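Local coordinates for computationally designed four-helix bundle protein (Synthetic construct, PDB 3U3B) that is of unknown function, being a computationally redesigned, hyperthermostable four-helix bundle whose hydrophobic core was rebuilt by flexible-backbone design, at residues Lys27-Asn32 with Glu37-Ile42; Leu65-Asn70 with Lys91-Met96. One frame throughout, in Å; residues are numbered along the deposited sequence.

Interaction 1 (Lys27-Asn32 with Glu37-Ile42)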
ATOM      1  N   LYS A  27      -7.932  -8.119   4.000  1.00 32.54           N
ATOM      2  CA  LYS A  27      -8.589  -9.365   4.357  1.00 34.84           C
ATOM      3  C   LYS A  27     -10.000  -9.083   4.826  1.00 34.31           C
ATOM      4  O   LYS A  27     -10.953  -9.820   4.489  1.00 34.72           O
ATOM      5  CB  LYS A  27      -7.812 -10.083   5.449  1.00 42.35           C
ATOM      6  CG  LYS A  27      -6.522 -10.658   4.951  1.00 46.96           C
ATOM      7  CD  LYS A  27      -5.792 -11.472   6.022  1.00 58.74           C
ATOM      8  CE  LYS A  27      -4.470 -12.060   5.479  1.00 62.57           C
ATOM      9  NZ  LYS A  27      -3.347 -11.059   5.318  1.00 59.99           N
ATOM     10  N   GLU A  28     -10.146  -8.020   5.612  1.00 31.40           N
ATOM     11  CA  GLU A  28     -11.473  -7.663   6.151  1.00 35.71           C
ATOM     12  C   GLU A  28     -12.396  -7.132   5.060  1.00 34.11           C
ATOM     13  O   GLU A  28     -13.590  -7.455   5.053  1.00 35.37           O
ATOM     14  CB  GLU A  28     -11.388  -6.602   7.266  1.00 41.97           C
ATOM     15  CG  GLU A  28     -10.763  -7.055   8.604  1.00 49.78           C
ATOM     16  CD  GLU A  28     -11.056  -8.521   8.956  1.00 50.44           C
ATOM     17  OE1 GLU A  28     -12.240  -8.929   8.902  1.00 51.58           O
ATOM     18  OE2 GLU A  28     -10.095  -9.266   9.286  1.00 50.37           O
ATOM     19  N   VAL A  29     -11.878  -6.277   4.172  1.00 33.29           N
ATOM     20  CA  VAL A  29     -12.737  -5.682   3.137  1.00 34.62           C
ATOM     21  C   VAL A  29     -13.150  -6.729   2.088  1.00 33.53           C
ATOM     22  O   VAL A  29     -14.168  -6.582   1.394  1.00 34.19           O
ATOM     23  CB  VAL A  29     -12.092  -4.418   2.494  1.00 33.52           C
ATOM     24  CG1 VAL A  29     -11.109  -4.795   1.396  1.00 31.54           C
ATOM     25  CG2 VAL A  29     -13.191  -3.468   1.990  1.00 34.45           C
ATOM     26  N   GLU A  30     -12.379  -7.801   2.008  1.00 32.66           N
ATOM     27  CA  GLU A  30     -12.706  -8.914   1.152  1.00 37.24           C
ATOM     28  C   GLU A  30     -14.045  -9.522   1.506  1.00 38.60           C
ATOM     29  O   GLU A  30     -14.759  -9.985   0.626  1.00 41.06           O
ATOM     30  CB  GLU A  30     -11.669  -9.987   1.351  1.00 45.40           C
ATOM     31  CG  GLU A  30     -10.593  -9.982   0.359  1.00 54.27           C
ATOM     32  CD  GLU A  30      -9.537 -10.966   0.778  1.00 67.46           C
ATOM     33  OE1 GLU A  30      -9.927 -12.040   1.270  1.00 76.20           O
ATOM     34  OE2 GLU A  30      -8.332 -10.670   0.632  1.00 68.60           O
ATOM     35  N   LYS A  31     -14.358  -9.538   2.801  1.00 38.43           N
ATOM     36  CA  LYS A  31     -15.593 -10.136   3.302  1.00 39.46           C
ATOM     37  C   LYS A  31     -16.821  -9.267   3.015  1.00 43.76           C
ATOM     38  O   LYS A  31     -17.958  -9.751   3.040  1.00 42.79           O
ATOM     39  CB  LYS A  31     -15.489 -10.356   4.809  1.00 43.33           C
ATOM     40  CG  LYS A  31     -14.305 -11.197   5.207  1.00 46.29           C
ATOM     41  CD  LYS A  31     -14.186 -11.304   6.716  1.00 56.26           C
ATOM     42  CE  LYS A  31     -12.846 -11.915   7.120  1.00 58.87           C
ATOM     43  NZ  LYS A  31     -12.688 -12.024   8.599  1.00 62.75           N
ATOM     44  N   ASN A  32     -16.573  -7.984   2.764  1.00 33.36           N
ATOM     45  CA  ASN A  32     -17.623  -6.991   2.517  1.00 37.48           C
ATOM     46  C   ASN A  32     -17.078  -5.820   1.696  1.00 31.86           C
ATOM     47  O   ASN A  32     -16.743  -4.766   2.241  1.00 30.47           O
ATOM     48  CB  ASN A  32     -18.179  -6.476   3.843  1.00 47.94           C
ATOM     49  CG  ASN A  32     -19.288  -5.460   3.649  1.00 55.64           C
ATOM     50  OD1 ASN A  32     -20.011  -5.494   2.648  1.00 56.63           O
ATOM     51  ND2 ASN A  32     -19.403  -4.524   4.588  1.00 62.16           N
ATOM     52  N   GLU A  37     -15.239   2.077   4.990  1.00 28.14           N
ATOM     53  CA  GLU A  37     -14.384   2.353   6.143  1.00 29.24           C
ATOM     54  C   GLU A  37     -12.979   1.733   5.943  1.00 24.68           C
ATOM     55  O   GLU A  37     -11.935   2.370   6.212  1.00 24.04           O
ATOM     56  CB  GLU A  37     -15.062   1.833   7.405  1.00 37.12           C
ATOM     57  CG  GLU A  37     -14.402   2.231   8.690  1.00 50.82           C
ATOM     58  CD  GLU A  37     -15.219   1.830   9.908  1.00 71.73           C
ATOM     59  OE1 GLU A  37     -16.429   1.536   9.752  1.00 81.88           O
ATOM     60  OE2 GLU A  37     -14.651   1.804  11.021  1.00 79.76           O
ATOM     61  N   TYR A  38     -12.942   0.511   5.426  1.00 25.09           N
ATOM     62  CA  TYR A  38     -11.653  -0.144   5.195  1.00 24.23           C
ATOM     63  C   TYR A  38     -10.934   0.458   4.016  1.00 22.12           C
ATOM     64  O   TYR A  38      -9.736   0.663   4.070  1.00 20.70           O
ATOM     65  CB  TYR A  38     -11.844  -1.651   5.011  1.00 28.29           C
ATOM     66  CG  TYR A  38     -12.024  -2.376   6.320  1.00 32.07           C
ATOM     67  CD1 TYR A  38     -10.990  -2.458   7.229  1.00 30.67           C
ATOM     68  CD2 TYR A  38     -13.232  -2.988   6.640  1.00 37.75           C
ATOM     69  CE1 TYR A  38     -11.140  -3.131   8.434  1.00 35.45           C
ATOM     70  CE2 TYR A  38     -13.393  -3.671   7.844  1.00 42.17           C
ATOM     71  CZ  TYR A  38     -12.341  -3.731   8.733  1.00 42.98           C
ATOM     72  OH  TYR A  38     -12.481  -4.392   9.934  1.00 51.40           O
ATOM     73  N   TRP A  39     -11.664   0.810   2.969  1.00 20.76           N
ATOM     74  CA  TRP A  39     -11.027   1.450   1.831  1.00 20.89           C
ATOM     75  C   TRP A  39     -10.408   2.795   2.200  1.00 20.13           C
ATOM     76  O   TRP A  39      -9.294   3.122   1.762  1.00 20.07           O
ATOM     77  CB  TRP A  39     -11.983   1.598   0.690  1.00 23.22           C
ATOM     78  CG  TRP A  39     -12.300   0.295   0.020  1.00 26.64           C
ATOM     79  CD1 TRP A  39     -13.538  -0.272  -0.116  1.00 29.43           C
ATOM     80  CD2 TRP A  39     -11.372  -0.611  -0.592  1.00 26.71           C
ATOM     81  NE1 TRP A  39     -13.438  -1.476  -0.782  1.00 30.13           N
ATOM     82  CE2 TRP A  39     -12.121  -1.708  -1.084  1.00 30.32           C
ATOM     83  CE3 TRP A  39      -9.985  -0.606  -0.780  1.00 27.84           C
ATOM     84  CZ2 TRP A  39     -11.533  -2.780  -1.747  1.00 33.62           C
ATOM     85  CZ3 TRP A  39      -9.399  -1.687  -1.445  1.00 30.87           C
ATOM     86  CH2 TRP A  39     -10.177  -2.756  -1.914  1.00 34.09           C
ATOM     87  N   ASN A  40     -11.093   3.559   3.024  1.00 20.31           N
ATOM     88  CA  ASN A  40     -10.518   4.807   3.521  1.00 21.76           C
ATOM     89  C   ASN A  40      -9.256   4.609   4.333  1.00 20.69           C
ATOM     90  O   ASN A  40      -8.258   5.338   4.135  1.00 20.32           O
ATOM     91  CB  ASN A  40     -11.562   5.610   4.307  1.00 25.23           C
ATOM     92  CG  ASN A  40     -12.403   6.480   3.413  1.00 27.92           C
ATOM     93  OD1 ASN A  40     -11.904   7.458   2.853  1.00 29.88           O
ATOM     94  ND2 ASN A  40     -13.708   6.155   3.288  1.00 30.00           N
ATOM     95  N   LYS A  41      -9.260   3.655   5.263  1.00 21.13           N
ATOM     96  CA  LYS A  41      -8.064   3.380   6.077  1.00 21.83           C
ATOM     97  C   LYS A  41      -6.903   2.940   5.191  1.00 18.84           C
ATOM     98  O   LYS A  41      -5.744   3.344   5.398  1.00 20.09           O
ATOM     99  CB  LYS A  41      -8.340   2.265   7.100  1.00 26.55           C
ATOM    100  CG  LYS A  41      -9.079   2.783   8.348  1.00 38.01           C
ATOM    101  CD  LYS A  41      -9.740   1.665   9.182  1.00 48.71           C
ATOM    102  CE  LYS A  41     -10.779   2.220  10.172  1.00 60.03           C
ATOM    103  NZ  LYS A  41     -10.270   3.378  10.976  1.00 66.93           N
ATOM    104  N   ILE A  42      -7.216   2.084   4.234  1.00 19.91           N
ATOM    105  CA  ILE A  42      -6.243   1.613   3.277  1.00 19.59           C
ATOM    106  C   ILE A  42      -5.642   2.746   2.460  1.00 20.41           C
ATOM    107  O   ILE A  42      -4.417   2.809   2.292  1.00 19.62           O
ATOM    108  CB  ILE A  42      -6.866   0.534   2.345  1.00 21.57           C
ATOM    109  CG1 ILE A  42      -7.059  -0.778   3.107  1.00 21.59           C
ATOM    110  CG2 ILE A  42      -6.012   0.289   1.096  1.00 21.66           C
ATOM    111  CD1 ILE A  42      -8.003  -1.731   2.382  1.00 22.18           C
TER
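Val29 sends its two methyl groups against the indole of Trp39 while its CB rests on the CB of Tyr38, 3.7 Å away. From that CB the valine forks. CG2, anti to the backbone N, lies over the face of the five-membered ring, 3.7 Å from its centroid and nearest NE1; Val29 CG1 runs on over the benzo part, 3.8 Å from Trp39 CZ2, and just reaches Ile42 CD1 at 4.5 Å. A short, branched residue suits a place where the Val29 and Tyr38 CA atoms are 6.0 Å apart. The indole N-H is satisfied by the carbonyl of Pro33 in the connecting loop, a bond that probably helps hold the indole in place. Beside it Glu28 lays its CB over one face of the Tyr38 ring, 3.6 Å from the centroid, and its CG meets Tyr38 OH. Beyond, the glutamate chain bends away, and OE1 forms a salt bridge with Lys31 NZ, met on its syn side, 19° out of the carboxylate plane. With an alanine at Tyr38, Glu28 CB and CG would probably lose their packing partner and a gap would open beside them. This is the first helical hairpin of a four-helix bundle, consistent with the Hpt-domain family.

Interaction 2 (Leu65-Asn70 with Lys91-Met96); sequences LHTIMN and KKKLDM
Lys93, a charged residue, makes the broadest contact here, and it does so with its hydrocarbon chain, laid against Ile68 and Thr67 of the neighbouring antiparallel helix. Its CB packs on Ile68 CG1 at 3.6 Å, and farther along Lys93 CD returns to the same Ile68 CG1 at 3.7 Å, the two side chains running alongside each other in opposing senses. The lysine chain stays extended through chi3, which carries Lys93 CD on to Thr67 CG2 at 3.6 Å. Thr67 suits this border position: its CG2 methyl faces the lysine, whereas OG1 is hydrogen-bonded to the carbonyl of Lys63 one turn back in its own helix. Deeper in, Ile68 CD1 reaches Leu94 CD1 at 4.2 Å. Leu94 has CG anti to its backbone N, and chi1 of -158° with chi2 of 60° puts CD1 toward the isoleucine; it also packs on Val22 and Ile26 of helix 3-30. The axes of the two segments approach to 9.8 Å at 161°, a gap filled here by Ile68, Leu94 and the methylenes of Lys93. No hydrogen bond joins the segments, which implies that this pairing rests on apolar burial and shape, with the methylenes of partly exposed Lys93 probably extending the apolar surface to the edge of the core.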
ATOM      1  N   LEU A  65       2.956   2.411  -5.373  1.00 25.08           N
ATOM      2  CA  LEU A  65       2.050   2.969  -4.383  1.00 24.86           C
ATOM      3  C   LEU A  65       1.118   4.012  -5.000  1.00 29.23           C
ATOM      4  O   LEU A  65      -0.088   4.046  -4.714  1.00 26.98           O
ATOM      5  CB  LEU A  65       2.835   3.576  -3.226  1.00 24.66           C
ATOM      6  CG  LEU A  65       3.615   2.550  -2.400  1.00 25.99           C
ATOM      7  CD1 LEU A  65       4.590   3.279  -1.444  1.00 25.72           C
ATOM      8  CD2 LEU A  65       2.676   1.568  -1.673  1.00 26.51           C
ATOM      9  N   HIS A  66       1.665   4.849  -5.868  1.00 33.39           N
ATOM     10  CA  HIS A  66       0.864   5.861  -6.534  1.00 37.16           C
ATOM     11  C   HIS A  66      -0.239   5.200  -7.351  1.00 35.12           C
ATOM     12  O   HIS A  66      -1.384   5.663  -7.368  1.00 32.70           O
ATOM     13  CB  HIS A  66       1.742   6.708  -7.444  1.00 44.91           C
ATOM     14  CG  HIS A  66       0.987   7.756  -8.191  1.00 55.26           C
ATOM     15  ND1 HIS A  66       0.279   8.755  -7.558  1.00 61.20           N
ATOM     16  CD2 HIS A  66       0.822   7.959  -9.519  1.00 61.49           C
ATOM     17  CE1 HIS A  66      -0.283   9.533  -8.466  1.00 65.22           C
ATOM     18  NE2 HIS A  66       0.029   9.070  -9.663  1.00 65.25           N
ATOM     19  N   THR A  67       0.109   4.107  -8.020  1.00 36.58           N
ATOM     20  CA  THR A  67      -0.872   3.362  -8.808  1.00 35.88           C
ATOM     21  C   THR A  67      -1.983   2.796  -7.930  1.00 30.32           C
ATOM     22  O   THR A  67      -3.157   2.828  -8.306  1.00 31.57           O
ATOM     23  CB  THR A  67      -0.223   2.216  -9.593  1.00 39.28           C
ATOM     24  OG1 THR A  67       0.744   2.740 -10.517  1.00 41.43           O
ATOM     25  CG2 THR A  67      -1.270   1.483 -10.364  1.00 42.66           C
ATOM     26  N   ILE A  68      -1.628   2.268  -6.762  1.00 27.12           N
ATOM     27  CA  ILE A  68      -2.631   1.746  -5.851  1.00 25.51           C
ATOM     28  C   ILE A  68      -3.574   2.865  -5.353  1.00 24.98           C
ATOM     29  O   ILE A  68      -4.777   2.676  -5.303  1.00 23.62           O
ATOM     30  CB  ILE A  68      -1.982   1.017  -4.656  1.00 24.98           C
ATOM     31  CG1 ILE A  68      -1.199  -0.220  -5.133  1.00 25.83           C
ATOM     32  CG2 ILE A  68      -3.030   0.676  -3.620  1.00 22.22           C
ATOM     33  CD1 ILE A  68      -0.167  -0.702  -4.112  1.00 24.47           C
ATOM     34  N   MET A  69      -3.023   4.023  -4.990  1.00 25.20           N
ATOM     35  CA  MET A  69      -3.847   5.137  -4.553  1.00 28.23           C
ATOM     36  C   MET A  69      -4.826   5.567  -5.643  1.00 31.85           C
ATOM     37  O   MET A  69      -5.994   5.863  -5.359  1.00 34.33           O
ATOM     38  CB  MET A  69      -2.968   6.330  -4.146  1.00 28.96           C
ATOM     39  CG  MET A  69      -2.170   6.044  -2.909  1.00 27.85           C
ATOM     40  SD  MET A  69      -0.824   7.253  -2.702  1.00 43.37           S
ATOM     41  CE  MET A  69      -1.774   8.759  -2.772  1.00 61.72           C
ATOM     42  N   ASN A  70      -4.375   5.587  -6.892  1.00 34.48           N
ATOM     43  CA  ASN A  70      -5.291   5.933  -7.966  1.00 37.52           C
ATOM     44  C   ASN A  70      -6.490   4.994  -8.009  1.00 33.43           C
ATOM     45  O   ASN A  70      -7.629   5.456  -8.144  1.00 35.36           O
ATOM     46  CB  ASN A  70      -4.595   5.933  -9.327  1.00 47.15           C
ATOM     47  CG  ASN A  70      -3.659   7.109  -9.507  1.00 57.11           C
ATOM     48  OD1 ASN A  70      -3.702   8.085  -8.747  1.00 61.88           O
ATOM     49  ND2 ASN A  70      -2.812   7.030 -10.531  1.00 62.14           N
ATOM     50  N   LYS A  91      -4.241  -6.308  -4.546  1.00 29.28           N
ATOM     51  CA  LYS A  91      -3.382  -7.297  -3.902  1.00 27.46           C
ATOM     52  C   LYS A  91      -2.128  -7.550  -4.737  1.00 28.27           C
ATOM     53  O   LYS A  91      -1.019  -7.599  -4.212  1.00 27.71           O
ATOM     54  CB  LYS A  91      -4.157  -8.590  -3.705  1.00 28.12           C
ATOM     55  CG  LYS A  91      -5.156  -8.513  -2.609  1.00 28.64           C
ATOM     56  CD  LYS A  91      -5.936  -9.802  -2.628  1.00 37.46           C
ATOM     57  CE  LYS A  91      -6.997  -9.837  -1.564  1.00 45.82           C
ATOM     58  NZ  LYS A  91      -7.819 -11.068  -1.782  1.00 50.69           N
ATOM     59  N   LYS A  92      -2.300  -7.706  -6.041  1.00 29.18           N
ATOM     60  CA  LYS A  92      -1.177  -7.974  -6.904  1.00 30.47           C
ATOM     61  C   LYS A  92      -0.123  -6.847  -6.848  1.00 30.17           C
ATOM     62  O   LYS A  92       1.091  -7.099  -6.844  1.00 30.89           O
ATOM     63  CB  LYS A  92      -1.664  -8.142  -8.325  1.00 35.82           C
ATOM     64  CG  LYS A  92      -0.542  -8.344  -9.279  1.00 42.99           C
ATOM     65  CD  LYS A  92      -1.074  -8.510 -10.663  1.00 54.07           C
ATOM     66  CE  LYS A  92       0.037  -8.435 -11.679  1.00 64.36           C
ATOM     67  NZ  LYS A  92      -0.521  -8.154 -13.034  1.00 73.40           N
ATOM     68  N   LYS A  93      -0.584  -5.606  -6.810  1.00 27.63           N
ATOM     69  CA  LYS A  93       0.339  -4.486  -6.698  1.00 26.44           C
ATOM     70  C   LYS A  93       1.000  -4.399  -5.342  1.00 27.32           C
ATOM     71  O   LYS A  93       2.140  -3.995  -5.237  1.00 27.58           O
ATOM     72  CB  LYS A  93      -0.369  -3.161  -6.957  1.00 28.06           C
ATOM     73  CG  LYS A  93      -0.624  -2.920  -8.402  1.00 35.70           C
ATOM     74  CD  LYS A  93      -1.338  -1.601  -8.605  1.00 44.47           C
ATOM     75  CE  LYS A  93      -1.924  -1.554 -10.011  1.00 55.06           C
ATOM     76  NZ  LYS A  93      -0.940  -2.067 -11.024  1.00 62.13           N
ATOM     77  N   LEU A  94       0.257  -4.712  -4.299  1.00 27.76           N
ATOM     78  CA  LEU A  94       0.816  -4.660  -2.970  1.00 30.38           C
ATOM     79  C   LEU A  94       1.948  -5.694  -2.856  1.00 27.79           C
ATOM     80  O   LEU A  94       2.945  -5.466  -2.179  1.00 27.91           O
ATOM     81  CB  LEU A  94      -0.268  -4.933  -1.937  1.00 39.06           C
ATOM     82  CG  LEU A  94       0.068  -4.398  -0.545  1.00 46.64           C
ATOM     83  CD1 LEU A  94       0.282  -2.871  -0.568  1.00 47.30           C
ATOM     84  CD2 LEU A  94      -1.032  -4.790   0.442  1.00 53.32           C
ATOM     85  N   ASP A  95       1.772  -6.839  -3.496  1.00 24.73           N
ATOM     86  CA  ASP A  95       2.812  -7.854  -3.510  1.00 26.25           C
ATOM     87  C   ASP A  95       4.034  -7.385  -4.299  1.00 28.68           C
ATOM     88  O   ASP A  95       5.153  -7.686  -3.943  1.00 27.81           O
ATOM     89  CB  ASP A  95       2.267  -9.144  -4.093  1.00 29.11           C
ATOM     90  CG  ASP A  95       1.243  -9.809  -3.184  1.00 33.46           C
ATOM     91  OD1 ASP A  95       1.180  -9.444  -1.978  1.00 38.28           O
ATOM     92  OD2 ASP A  95       0.495 -10.689  -3.683  1.00 34.39           O
ATOM     93  N   MET A  96       3.802  -6.645  -5.375  1.00 32.85           N
ATOM     94  CA  MET A  96       4.885  -6.006  -6.103  1.00 34.20           C
ATOM     95  C   MET A  96       5.645  -5.064  -5.173  1.00 34.02           C
ATOM     96  O   MET A  96       6.876  -5.048  -5.182  1.00 36.31           O
ATOM     97  CB  MET A  96       4.340  -5.240  -7.321  1.00 36.49           C
ATOM     98  CG  MET A  96       3.942  -6.142  -8.477  1.00 39.62           C
ATOM     99  SD  MET A  96       2.826  -5.382  -9.691  1.00 62.28           S
ATOM    100  CE  MET A  96       3.680  -3.831 -10.025  1.00 52.70           C
TER

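From the N terminus, helix 3-30 runs the length of the bundle and ends where interaction 1 closes the short loop to helix 36-56, only four residues separating its segments. The chain then turns again into helix 59-76, and interaction 2 joins that helix to helix 84-102 across twenty intervening residues. The two closures are in series, neither nested nor crossed: each ties one hairpin of the antiparallel bundle. Their centres lie about 15 Å apart, yet they touch directly through a salt bridge between Glu30 OE2 and Lys91 NZ, modelled rather short at 2.5 Å, which links the first helix to the last. Trp39 also reaches Val72 and Leu76, tying the second helix to the third.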